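Acyl-coenzyme A oxidase 1 (Yarrowia lipolytica, PDB 5Y9D) oxidises 2,3-saturated acyl-CoAs to (2E)-enoyl-CoAs with FAD as cofactor and oxygen as electron acceptor, releasing hydrogen peroxide in peroxisomal beta-oxidation. Local coordinates at residues A[421-426]-A[563-568]; A[524-529]-A[572-577]; A[517-522]-A[576-581]. One frame throughout, in Å; residues are numbered along the deposited sequence.

Overall arrangement
All three contacts use helix 558-581 and follow one another along it: interaction 1 near its start, interaction 2 further on, interaction 3 at its last turns. Helix 400-437 meets it in interaction 1; helix 519-544 supplies the partner in interactions 2 and 3, whose centres are about 8 Å apart and which share S576 and F577. Interaction 1 lies about 13 Å from interaction 2 and about 19 Å from interaction 3, centre to centre. In sequence, 421-426 comes first, then 517-522 and 524-529, then the segments of helix 558-581. Helix 558-581 thus packs the C-terminal helical region of acyl-CoA oxidases against the C-alpha1 region, which contributes to the FAD pocket.

Interaction 1. Residues A[421-426]-A[563-568]; sequences KAFTTW and QCARIH
F423 presses the far end of its ring onto the backbone of helix 558-581 at A565 and R566, and is the one side chain of 421-426 to touch 563-568. Here packing is tight: CZ of F423 lies 3.3 Å from CA of R566, and CE2 of F423 is 3.5 Å from the carbonyl carbon of A565. The A565 methyl sits in the ring plane at its edge, CB to F423 CE2 3.7 Å. On the CE1 side the root of R566 closes in, its CG 3.5 Å from that F423 carbon. Beyond CG the contact loosens. The R566 chain, bent at chi2 and chi3, carries its guanidinium away from the ring, the two planes 83° apart, toward a salt bridge with D607 at the partly exposed margin. F423 also touches C471 on helix 467-486. Putting a serine at F423 would probably open a gap between the helices and leave the A565 methyl and R566 stem without their apolar partner. The F423 side chain is about 12 Å from a bound FAD; the contact is packing between helices of the C-alpha1 region and the C-terminal helical region of the acyl-CoA oxidase fold.

Interaction 2. Residues A[524-529]-A[572-577]; sequences EAFRTA and HLISSF
F526 and I574 face each other with CA atoms 8.6 Å apart, a spacing matched by R527 and H572, as two helices pass in antiparallel directions. At that separation the backbones stay clear of each other and the contact is made by side chains alone. Each segment keeps its regular helical bonds. Within 524-529 the carbonyl O of E524 is gripped twice, by the N of T528 and by the hydroxyl of the same residue, OG1 to O 2.6 Å, the two donors arriving from opposite faces of the carbonyl plane.

Across the contact the main element is a CH-pi interaction. The terminal methyl of I574 stands over the centre of one face of the F526 ring, CD1 3.8 Å from the ring centroid and only 13° off the normal. It touches the ring almost evenly, the nearest carbon being CE1 of F526 at 3.7 Å from CD1 of I574. The long branch of I574 has CG1 anti to the carbonyl carbon (chi1 -73°) and chi2 extended (168°), which carries CD1 out to the ring; the two side chains cross at about a right angle. Beside this apolar core, toward the partly exposed margin, the R527 chain, extended from CG to NE, brings its guanidinium obliquely up to S575, NH2 of R527 to OG of S575 3.6 Å, too long to count as a hydrogen bond.

Helix 589-606 closes the apolar side, where F526 touches S603 and I604 and I574 touches F599 and S603; the F526 ring also packs edge-to-face with F611. On another flank of helix 558-581, S576 is hydrogen-bonded to E377 and F577 packs on Y369, A370 and M373, all of helix 355-391.

Interaction 3. Residues A[517-522]-A[576-581]; sequences LSPEFL and SFYARI
P519 lies over one face of the Y578 ring, and this CH-pi contact dominates the interface. CB of P519 is 3.9 Å from the centroid of the Y578 ring and 16° off its normal, displaced toward the rim on the CE1 side. Simple apolar contact extends it: CG of P519 comes within 3.7 Å of CE1 of Y578, and the pyrrolidine ring crosses the tyrosine side chain at about a right angle. In Y578 a chi1 of -77° turns CG away from the carbonyl carbon, sending the phenol across to helix 519-544. Further along the ring, the L522 methyl CD1 touches the phenol oxygen, CD1 to OH 3.6 Å.

The proline follows S518, the N-cap residue of helix 519-544, and so occupies the first turn, where a residue without an N-H costs the helix no bond; L522 N, four residues after the N-cap, bonds to S518 O at 3.0 Å. The start of one helix of the C-terminal bundle is thus laid against the last turns of an antiparallel one.

Polar interactions lie at the outer ends of the side chains. The Y578 hydroxyl is hydrogen-bonded to N597 of helix 589-606, which probably helps fix the ring's position against P519. R580, on a different side of helix 558-581, forms a salt bridge with D376 and a hydrogen bond to the carbonyl of F50.

Interaction 1. Residues A[421-426]-A[563-568]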
loop_
_atom_site.group_PDB
_atom_site.type_symbol
_atom_site.label_atom_id
_atom_site.label_comp_id
_atom_site.label_asym_id
_atom_site.label_seq_id
_atom_site.Cartn_x
_atom_site.Cartn_y
_atom_site.Cartn_z
ATOM N N LYS A 421 14.543 -9.514 6.326
ATOM C CA LYS A 421 13.079 -9.652 6.394
ATOM C C LYS A 421 12.408 -8.296 6.227
ATOM O O LYS A 421 11.566 -8.111 5.353
ATOM C CB LYS A 421 12.656 -10.303 7.720
ATOM C CG LYS A 421 11.176 -10.590 7.883
ATOM C CD LYS A 421 10.373 -9.386 8.350
ATOM C CE LYS A 421 9.106 -9.815 9.078
ATOM N NZ LYS A 421 8.377 -8.686 9.714
ATOM N N ALA A 422 12.773 -7.334 7.052
ATOM C CA ALA A 422 12.093 -6.064 6.979
ATOM C C ALA A 422 12.163 -5.461 5.580
ATOM O O ALA A 422 11.148 -5.133 4.981
ATOM C CB ALA A 422 12.621 -5.093 8.031
ATOM N N PHE A 423 13.350 -5.332 5.035
ATOM C CA PHE A 423 13.478 -4.603 3.772
ATOM C C PHE A 423 12.919 -5.371 2.606
ATOM O O PHE A 423 12.232 -4.755 1.746
ATOM C CB PHE A 423 14.910 -4.150 3.529
ATOM C CG PHE A 423 15.370 -3.173 4.558
ATOM C CD1 PHE A 423 14.809 -1.913 4.605
ATOM C CD2 PHE A 423 16.305 -3.528 5.519
ATOM C CE1 PHE A 423 15.205 -0.999 5.565
ATOM C CE2 PHE A 423 16.694 -2.619 6.494
ATOM C CZ PHE A 423 16.143 -1.347 6.523
ATOM N N THR A 424 13.153 -6.686 2.565
ATOM C CA THR A 424 12.537 -7.447 1.502
ATOM C C THR A 424 11.028 -7.471 1.543
ATOM O O THR A 424 10.439 -7.387 0.490
ATOM C CB THR A 424 13.079 -8.842 1.334
ATOM O OG1 THR A 424 12.866 -9.613 2.519
ATOM C CG2 THR A 424 14.571 -8.741 0.947
ATOM N N THR A 425 10.398 -7.517 2.719
ATOM C CA THR A 425 8.923 -7.470 2.787
ATOM C C THR A 425 8.339 -6.065 2.473
ATOM O O THR A 425 7.323 -5.950 1.822
ATOM C CB THR A 425 8.366 -8.012 4.125
ATOM O OG1 THR A 425 8.822 -7.219 5.254
ATOM C CG2 THR A 425 8.783 -9.460 4.275
ATOM N N TRP A 426 8.993 -5.004 2.912
ATOM C CA TRP A 426 8.631 -3.682 2.417
ATOM C C TRP A 426 8.823 -3.512 0.908
ATOM O O TRP A 426 8.028 -2.826 0.250
ATOM C CB TRP A 426 9.440 -2.598 3.096
ATOM C CG TRP A 426 8.895 -2.111 4.387
ATOM C CD1 TRP A 426 7.601 -2.010 4.751
ATOM C CD2 TRP A 426 9.666 -1.612 5.476
ATOM N NE1 TRP A 426 7.512 -1.481 6.023
ATOM C CE2 TRP A 426 8.769 -1.219 6.478
ATOM C CE3 TRP A 426 11.038 -1.454 5.692
ATOM C CZ2 TRP A 426 9.186 -0.696 7.684
ATOM C CZ3 TRP A 426 11.457 -0.902 6.882
ATOM C CH2 TRP A 426 10.530 -0.543 7.876
ATOM N N GLN A 563 19.016 3.794 9.428
ATOM C CA GLN A 563 19.866 4.095 8.277
ATOM C C GLN A 563 20.869 2.997 7.982
ATOM O O GLN A 563 21.039 2.602 6.825
ATOM C CB GLN A 563 20.583 5.409 8.465
ATOM C CG GLN A 563 19.777 6.594 7.959
ATOM C CD GLN A 563 19.831 6.686 6.441
ATOM O OE1 GLN A 563 19.351 5.788 5.724
ATOM N NE2 GLN A 563 20.435 7.758 5.938
ATOM N N CYS A 564 21.484 2.456 9.023
ATOM C CA CYS A 564 22.544 1.495 8.827
ATOM C C CYS A 564 22.012 0.164 8.332
ATOM O O CYS A 564 22.589 -0.462 7.445
ATOM C CB CYS A 564 23.338 1.331 10.125
ATOM S SG CYS A 564 24.099 2.889 10.657
ATOM N N ALA A 565 20.888 -0.250 8.900
ATOM C CA ALA A 565 20.245 -1.477 8.502
ATOM C C ALA A 565 19.947 -1.360 7.048
ATOM O O ALA A 565 20.209 -2.267 6.273
ATOM C CB ALA A 565 18.958 -1.681 9.282
ATOM N N ARG A 566 19.421 -0.204 6.680
ATOM C CA ARG A 566 18.949 0.004 5.334
ATOM C C ARG A 566 20.047 -0.073 4.324
ATOM O O ARG A 566 19.884 -0.811 3.385
ATOM C CB ARG A 566 18.233 1.351 5.162
ATOM C CG ARG A 566 17.264 1.329 3.980
ATOM C CD ARG A 566 17.389 2.548 3.131
ATOM N NE ARG A 566 16.431 3.563 3.512
ATOM C CZ ARG A 566 16.565 4.858 3.212
ATOM N NH1 ARG A 566 17.649 5.281 2.548
ATOM N NH2 ARG A 566 15.616 5.731 3.582
ATOM N N ILE A 567 21.123 0.719 4.486
ATOM C CA ILE A 567 22.237 0.680 3.523
ATOM C C ILE A 567 22.941 -0.679 3.496
ATOM O O ILE A 567 23.290 -1.160 2.444
ATOM C CB ILE A 567 23.351 1.724 3.754
ATOM C CG1 ILE A 567 22.821 3.047 4.280
ATOM C CG2 ILE A 567 24.099 1.992 2.449
ATOM C CD1 ILE A 567 21.785 3.676 3.377
ATOM N N HIS A 568 23.158 -1.290 4.646
ATOM C CA HIS A 568 23.969 -2.518 4.713
ATOM C C HIS A 568 23.217 -3.692 4.091
ATOM O O HIS A 568 23.790 -4.523 3.398
ATOM C CB HIS A 568 24.312 -2.839 6.172
ATOM C CG HIS A 568 24.662 -4.276 6.404
ATOM N ND1 HIS A 568 25.886 -4.804 6.074
ATOM C CD2 HIS A 568 23.931 -5.301 6.887
ATOM C CE1 HIS A 568 25.907 -6.091 6.368
ATOM N NE2 HIS A 568 24.730 -6.419 6.851
#

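Interaction 2. Residues A[524-529]-A[572-577]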
loop_
_atom_site.group_PDB
_atom_site.type_symbol
_atom_site.label_atom_id
_atom_site.label_comp_id
_atom_site.label_asym_id
_atom_site.label_seq_id
_atom_site.Cartn_x
_atom_site.Cartn_y
_atom_site.Cartn_z
ATOM N N GLU A 524 31.938 -1.609 -3.909
ATOM C CA GLU A 524 32.817 -0.805 -3.085
ATOM C C GLU A 524 32.155 0.514 -2.738
ATOM O O GLU A 524 32.310 1.011 -1.625
ATOM C CB GLU A 524 34.155 -0.583 -3.814
ATOM C CG GLU A 524 35.199 0.205 -3.021
ATOM C CD GLU A 524 35.505 -0.423 -1.672
ATOM O OE1 GLU A 524 35.413 -1.666 -1.598
ATOM O OE2 GLU A 524 35.824 0.302 -0.692
ATOM N N ALA A 525 31.387 1.081 -3.670
ATOM C CA ALA A 525 30.700 2.334 -3.375
ATOM C C ALA A 525 29.680 2.104 -2.291
ATOM O O ALA A 525 29.513 2.932 -1.371
ATOM C CB ALA A 525 30.035 2.904 -4.604
ATOM N N PHE A 526 29.009 0.962 -2.385
ATOM C CA PHE A 526 27.949 0.674 -1.432
ATOM C C PHE A 526 28.508 0.329 -0.086
ATOM O O PHE A 526 28.027 0.859 0.912
ATOM C CB PHE A 526 26.971 -0.393 -1.944
ATOM C CG PHE A 526 25.728 0.205 -2.481
ATOM C CD1 PHE A 526 25.637 0.553 -3.806
ATOM C CD2 PHE A 526 24.695 0.526 -1.635
ATOM C CE1 PHE A 526 24.511 1.164 -4.296
ATOM C CE2 PHE A 526 23.569 1.140 -2.114
ATOM C CZ PHE A 526 23.477 1.460 -3.450
ATOM N N ARG A 527 29.522 -0.533 -0.063
ATOM C CA ARG A 527 30.244 -0.862 1.171
ATOM C C ARG A 527 30.805 0.366 1.910
ATOM O O ARG A 527 30.690 0.487 3.133
ATOM C CB ARG A 527 31.359 -1.833 0.859
ATOM C CG ARG A 527 30.832 -3.202 0.508
ATOM C CD ARG A 527 31.914 -4.150 0.076
ATOM N NE ARG A 527 31.380 -5.504 0.102
ATOM C CZ ARG A 527 31.993 -6.581 -0.367
ATOM N NH1 ARG A 527 33.206 -6.533 -0.917
ATOM N NH2 ARG A 527 31.374 -7.734 -0.261
ATOM N N THR A 528 31.385 1.282 1.147
ATOM C CA THR A 528 31.829 2.575 1.655
ATOM C C THR A 528 30.715 3.402 2.279
ATOM O O THR A 528 30.912 4.001 3.335
ATOM C CB THR A 528 32.467 3.387 0.506
ATOM O OG1 THR A 528 33.580 2.648 0.003
ATOM C CG2 THR A 528 32.927 4.727 0.975
ATOM N N ALA A 529 29.566 3.482 1.615
ATOM C CA ALA A 529 28.434 4.225 2.190
ATOM C C ALA A 529 27.961 3.537 3.462
ATOM O O ALA A 529 27.724 4.178 4.467
ATOM C CB ALA A 529 27.281 4.371 1.196
ATOM N N HIS A 572 24.276 -5.705 0.965
ATOM C CA HIS A 572 24.318 -7.151 0.992
ATOM C C HIS A 572 23.658 -7.798 -0.232
ATOM O O HIS A 572 24.163 -8.807 -0.782
ATOM C CB HIS A 572 23.632 -7.661 2.239
ATOM C CG HIS A 572 23.949 -9.084 2.558
ATOM N ND1 HIS A 572 25.230 -9.517 2.808
ATOM C CD2 HIS A 572 23.151 -10.164 2.708
ATOM C CE1 HIS A 572 25.214 -10.808 3.079
ATOM N NE2 HIS A 572 23.963 -11.224 3.033
ATOM N N LEU A 573 22.534 -7.240 -0.663
ATOM C CA LEU A 573 21.776 -7.875 -1.740
ATOM C C LEU A 573 22.468 -7.662 -3.053
ATOM O O LEU A 573 22.627 -8.608 -3.841
ATOM C CB LEU A 573 20.355 -7.360 -1.823
ATOM C CG LEU A 573 19.357 -8.003 -0.875
ATOM C CD1 LEU A 573 18.010 -7.302 -1.081
ATOM C CD2 LEU A 573 19.208 -9.510 -1.103
ATOM N N ILE A 574 22.872 -6.417 -3.285
ATOM C CA ILE A 574 23.642 -6.064 -4.478
ATOM C C ILE A 574 24.863 -6.983 -4.552
ATOM O O ILE A 574 25.097 -7.626 -5.568
ATOM C CB ILE A 574 24.039 -4.557 -4.471
ATOM C CG1 ILE A 574 22.800 -3.698 -4.749
ATOM C CG2 ILE A 574 25.199 -4.268 -5.445
ATOM C CD1 ILE A 574 23.018 -2.224 -4.482
ATOM N N SER A 575 25.589 -7.105 -3.445
ATOM C CA SER A 575 26.770 -7.985 -3.416
ATOM C C SER A 575 26.430 -9.429 -3.658
ATOM O O SER A 575 27.181 -10.113 -4.342
ATOM C CB SER A 575 27.517 -7.899 -2.088
ATOM O OG SER A 575 28.420 -6.832 -2.103
ATOM N N SER A 576 25.331 -9.908 -3.073
ATOM C CA SER A 576 24.949 -11.303 -3.252
ATOM C C SER A 576 24.538 -11.618 -4.688
ATOM O O SER A 576 24.793 -12.706 -5.173
ATOM C CB SER A 576 23.828 -11.696 -2.293
ATOM O OG SER A 576 24.193 -11.392 -0.960
ATOM N N PHE A 577 23.914 -10.665 -5.360
ATOM C CA PHE A 577 23.517 -10.845 -6.750
ATOM C C PHE A 577 24.735 -11.001 -7.634
ATOM O O PHE A 577 24.785 -11.915 -8.452
ATOM C CB PHE A 577 22.687 -9.654 -7.230
ATOM C CG PHE A 577 21.829 -9.933 -8.434
ATOM C CD1 PHE A 577 21.873 -11.155 -9.116
ATOM C CD2 PHE A 577 20.997 -8.946 -8.914
ATOM C CE1 PHE A 577 21.082 -11.376 -10.218
ATOM C CE2 PHE A 577 20.212 -9.164 -10.028
ATOM C CZ PHE A 577 20.245 -10.387 -10.672
#

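Interaction 3. Residues A[517-522]-A[576-581]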
loop_
_atom_site.group_PDB
_atom_site.type_symbol
_atom_site.label_atom_id
_atom_site.label_comp_id
_atom_site.label_asym_id
_atom_site.label_seq_id
_atom_site.Cartn_x
_atom_site.Cartn_y
_atom_site.Cartn_z
ATOM N N LEU A 517 29.825 1.571 -14.435
ATOM C CA LEU A 517 29.294 0.276 -14.889
ATOM C C LEU A 517 30.100 -0.908 -14.371
ATOM O O LEU A 517 29.981 -2.020 -14.900
ATOM C CB LEU A 517 29.268 0.205 -16.419
ATOM C CG LEU A 517 28.184 0.990 -17.142
ATOM C CD1 LEU A 517 28.383 0.820 -18.641
ATOM C CD2 LEU A 517 26.803 0.517 -16.713
ATOM N N SER A 518 30.921 -0.686 -13.346
ATOM C CA SER A 518 31.765 -1.755 -12.812
ATOM C C SER A 518 31.132 -2.343 -11.560
ATOM O O SER A 518 30.843 -1.618 -10.617
ATOM C CB SER A 518 33.169 -1.250 -12.472
ATOM O OG SER A 518 34.037 -2.360 -12.288
ATOM N N PRO A 519 30.923 -3.664 -11.547
ATOM C CA PRO A 519 30.532 -4.366 -10.333
ATOM C C PRO A 519 31.417 -4.056 -9.113
ATOM O O PRO A 519 30.901 -3.703 -8.046
ATOM C CB PRO A 519 30.651 -5.827 -10.739
ATOM C CG PRO A 519 30.317 -5.827 -12.191
ATOM C CD PRO A 519 30.840 -4.526 -12.738
ATOM N N GLU A 520 32.733 -4.163 -9.270
ATOM C CA GLU A 520 33.662 -3.874 -8.165
ATOM C C GLU A 520 33.445 -2.460 -7.642
ATOM O O GLU A 520 33.476 -2.231 -6.450
ATOM C CB GLU A 520 35.148 -4.029 -8.569
ATOM C CG GLU A 520 36.126 -3.928 -7.379
ATOM C CD GLU A 520 37.446 -3.187 -7.684
ATOM O OE1 GLU A 520 38.098 -3.510 -8.709
ATOM O OE2 GLU A 520 37.846 -2.298 -6.882
ATOM N N PHE A 521 33.249 -1.509 -8.530
ATOM C CA PHE A 521 33.148 -0.144 -8.078
ATOM C C PHE A 521 31.832 0.090 -7.333
ATOM O O PHE A 521 31.803 0.785 -6.313
ATOM C CB PHE A 521 33.278 0.842 -9.236
ATOM C CG PHE A 521 33.039 2.255 -8.818
ATOM C CD1 PHE A 521 34.073 3.018 -8.302
ATOM C CD2 PHE A 521 31.755 2.789 -8.846
ATOM C CE1 PHE A 521 33.832 4.309 -7.869
ATOM C CE2 PHE A 521 31.507 4.072 -8.410
ATOM C CZ PHE A 521 32.550 4.834 -7.919
ATOM N N LEU A 522 30.745 -0.474 -7.854
ATOM C CA LEU A 522 29.419 -0.257 -7.276
ATOM C C LEU A 522 29.412 -0.885 -5.905
ATOM O O LEU A 522 29.055 -0.238 -4.919
ATOM C CB LEU A 522 28.319 -0.842 -8.171
ATOM C CG LEU A 522 28.258 -0.135 -9.527
ATOM C CD1 LEU A 522 27.403 -0.871 -10.541
ATOM C CD2 LEU A 522 27.810 1.301 -9.352
ATOM N N SER A 576 25.331 -9.908 -3.073
ATOM C CA SER A 576 24.949 -11.303 -3.252
ATOM C C SER A 576 24.538 -11.618 -4.688
ATOM O O SER A 576 24.793 -12.706 -5.173
ATOM C CB SER A 576 23.828 -11.696 -2.293
ATOM O OG SER A 576 24.193 -11.392 -0.960
ATOM N N PHE A 577 23.914 -10.665 -5.360
ATOM C CA PHE A 577 23.517 -10.845 -6.750
ATOM C C PHE A 577 24.735 -11.001 -7.634
ATOM O O PHE A 577 24.785 -11.915 -8.452
ATOM C CB PHE A 577 22.687 -9.654 -7.230
ATOM C CG PHE A 577 21.829 -9.933 -8.434
ATOM C CD1 PHE A 577 21.873 -11.155 -9.116
ATOM C CD2 PHE A 577 20.997 -8.946 -8.914
ATOM C CE1 PHE A 577 21.082 -11.376 -10.218
ATOM C CE2 PHE A 577 20.212 -9.164 -10.028
ATOM C CZ PHE A 577 20.245 -10.387 -10.672
ATOM N N TYR A 578 25.730 -10.135 -7.457
ATOM C CA TYR A 578 26.991 -10.254 -8.239
ATOM C C TYR A 578 27.758 -11.546 -7.971
ATOM O O TYR A 578 28.353 -12.108 -8.866
ATOM C CB TYR A 578 27.916 -9.074 -7.940
ATOM C CG TYR A 578 27.507 -7.822 -8.642
ATOM C CD1 TYR A 578 27.374 -7.802 -10.011
ATOM C CD2 TYR A 578 27.269 -6.646 -7.942
ATOM C CE1 TYR A 578 26.999 -6.653 -10.667
ATOM C CE2 TYR A 578 26.911 -5.487 -8.606
ATOM C CZ TYR A 578 26.786 -5.505 -9.976
ATOM O OH TYR A 578 26.418 -4.382 -10.660
ATOM N N ALA A 579 27.754 -11.988 -6.724
ATOM C CA ALA A 579 28.443 -13.204 -6.346
ATOM C C ALA A 579 27.842 -14.409 -7.060
ATOM O O ALA A 579 28.567 -15.347 -7.372
ATOM C CB ALA A 579 28.382 -13.399 -4.835
ATOM N N ARG A 580 26.527 -14.392 -7.302
ATOM C CA ARG A 580 25.867 -15.470 -8.070
ATOM C C ARG A 580 26.042 -15.333 -9.605
ATOM O O ARG A 580 26.107 -16.330 -10.313
ATOM C CB ARG A 580 24.357 -15.545 -7.748
ATOM C CG ARG A 580 23.991 -16.032 -6.360
ATOM C CD ARG A 580 23.869 -17.531 -6.241
ATOM N NE ARG A 580 22.632 -18.072 -6.833
ATOM C CZ ARG A 580 21.424 -18.090 -6.261
ATOM N NH1 ARG A 580 21.228 -17.551 -5.064
ATOM N NH2 ARG A 580 20.399 -18.663 -6.889
ATOM N N ILE A 581 26.077 -14.104 -10.111
ATOM C CA ILE A 581 26.274 -13.835 -11.554
ATOM C C ILE A 581 27.670 -14.308 -12.004
ATOM O O ILE A 581 27.892 -14.673 -13.173
ATOM C CB ILE A 581 26.080 -12.325 -11.876
ATOM C CG1 ILE A 581 24.712 -11.864 -11.368
ATOM C CG2 ILE A 581 26.252 -12.019 -13.366
ATOM C CD1 ILE A 581 24.040 -10.763 -12.157
#